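Local coordinates for signaling pathway modulator ZraP (Salmonella enterica subsp. enterica serovar Typhimurium, PDB 3LAY), which binds zinc and acts as a periplasmic chaperone and regulator in the Zra envelope stress response, at residues 122-125 / 126-130. Numbering follows the deposited sequence.
Sequences MESL and GQKLD
Lys128 reaches back one helical turn to Ser124, and its NZ gives a hydrogen bond to the serine OG over 3.2 Å. The bend at chi2 (106°) lays CD over Ser124 O at 3.5 Å, and the bend at chi3 (93°) turns CE and NZ back toward the serine OG. Serine suits this place because its short arm holds a hydroxyl close to the backbone, where a long, flexible lysine can curl over to meet it, on a surface where both can remain partly in solvent.

The backbone beneath follows the i to i+4 pattern of an alpha-helix. The amide N of Gly126 bonds Met122 O, Gln127 N bonds Glu123 O and Leu129 N bonds Leu125 O, each at 2.9 Å, whereas the bond from Lys128 N to Ser124 O is longer at 3.2 Å. In the turn closed by the Leu129 bond, CB of Leu129 passes beside the carbonyl, 3.6 Å from Leu125 O. Gly126 adds no side chain, yet keeps regular helical geometry.

All of this belongs to helix 112-142, which pairs with helix 70-106 in a helical hairpin. The branched apolar chains of Leu125 and Leu129 suit packing on that partner, Leu125 on Leu90, beside Lys128, and the buried Leu129 on Arg91. The polar ends of Glu123 and Gln127 suit the interface with a second subunit of the decamer, where Glu123 OE1 accepts a weak hydrogen bond from Gln127 of that neighbouring subunit.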
loop_
_atom_site.group_PDB
_atom_site.type_symbol
_atom_site.label_atom_id
_atom_site.label_comp_id
_atom_site.label_asym_id
_atom_site.label_seq_id
_atom_site.Cartn_x
_atom_site.Cartn_y
_atom_site.Cartn_z
ATOM N N MET J 122 1.656 -11.779 33.219
ATOM C CA MET J 122 1.148 -11.851 31.842
ATOM C C MET J 122 0.696 -13.218 31.472
ATOM O O MET J 122 -0.279 -13.367 30.745
ATOM C CB MET J 122 2.199 -11.435 30.819
ATOM C CG MET J 122 2.388 -9.959 30.674
ATOM S SD MET J 122 3.780 -9.554 29.604
ATOM C CE MET J 122 3.711 -10.770 28.297
ATOM N N GLU J 123 1.392 -14.232 31.942
ATOM C CA GLU J 123 1.005 -15.575 31.550
ATOM C C GLU J 123 -0.361 -15.959 32.111
ATOM O O GLU J 123 -1.207 -16.522 31.421
ATOM C CB GLU J 123 2.034 -16.565 32.001
ATOM C CG GLU J 123 1.836 -17.973 31.473
ATOM C CD GLU J 123 2.909 -18.873 32.009
ATOM O OE1 GLU J 123 3.733 -19.354 31.176
ATOM O OE2 GLU J 123 2.981 -19.018 33.267
ATOM N N SER J 124 -0.556 -15.651 33.373
ATOM C CA SER J 124 -1.816 -15.898 34.026
ATOM C C SER J 124 -2.985 -15.119 33.401
ATOM O O SER J 124 -4.083 -15.649 33.288
ATOM C CB SER J 124 -1.710 -15.497 35.476
ATOM O OG SER J 124 -2.985 -15.056 35.858
ATOM N N LEU J 125 -2.747 -13.849 33.041
ATOM C CA LEU J 125 -3.773 -13.002 32.427
ATOM C C LEU J 125 -4.098 -13.522 31.062
ATOM O O LEU J 125 -5.245 -13.559 30.647
ATOM C CB LEU J 125 -3.287 -11.571 32.304
ATOM C CG LEU J 125 -3.306 -10.684 33.535
ATOM C CD1 LEU J 125 -2.482 -9.354 33.353
ATOM C CD2 LEU J 125 -4.751 -10.374 33.883
ATOM N N GLY J 126 -3.068 -13.899 30.329
ATOM C CA GLY J 126 -3.296 -14.469 29.016
ATOM C C GLY J 126 -4.038 -15.805 29.083
ATOM O O GLY J 126 -4.817 -16.103 28.236
ATOM N N GLN J 127 -3.786 -16.616 30.089
ATOM C CA GLN J 127 -4.495 -17.858 30.198
ATOM C C GLN J 127 -5.993 -17.579 30.389
ATOM O O GLN J 127 -6.845 -18.251 29.758
ATOM C CB GLN J 127 -3.869 -18.769 31.279
ATOM C CG GLN J 127 -4.767 -19.903 31.797
ATOM C CD GLN J 127 -5.547 -19.542 33.096
ATOM O OE1 GLN J 127 -5.085 -18.709 33.923
ATOM N NE2 GLN J 127 -6.693 -20.206 33.303
ATOM N N LYS J 128 -6.317 -16.607 31.239
ATOM C CA LYS J 128 -7.702 -16.211 31.421
ATOM C C LYS J 128 -8.251 -15.679 30.127
ATOM O O LYS J 128 -9.366 -15.925 29.776
ATOM C CB LYS J 128 -7.887 -15.141 32.504
ATOM C CG LYS J 128 -8.270 -15.659 33.901
ATOM C CD LYS J 128 -7.206 -15.640 34.953
ATOM C CE LYS J 128 -7.248 -14.354 35.777
ATOM N NZ LYS J 128 -5.979 -14.168 36.587
ATOM N N LEU J 129 -7.464 -14.979 29.351
ATOM C CA LEU J 129 -8.069 -14.398 28.175
ATOM C C LEU J 129 -8.428 -15.454 27.179
ATOM O O LEU J 129 -9.498 -15.428 26.608
ATOM C CB LEU J 129 -7.174 -13.333 27.587
ATOM C CG LEU J 129 -7.711 -12.395 26.498
ATOM C CD1 LEU J 129 -9.018 -11.828 26.879
ATOM C CD2 LEU J 129 -6.699 -11.269 26.233
ATOM N N ASP J 130 -7.539 -16.403 26.982
ATOM C CA ASP J 130 -7.778 -17.490 26.053
ATOM C C ASP J 130 -8.990 -18.328 26.398
ATOM O O ASP J 130 -9.708 -18.766 25.516
ATOM C CB ASP J 130 -6.540 -18.372 25.999
ATOM C CG ASP J 130 -5.336 -17.670 25.322
ATOM O OD1 ASP J 130 -5.536 -16.890 24.365
ATOM O OD2 ASP J 130 -4.191 -17.920 25.733
#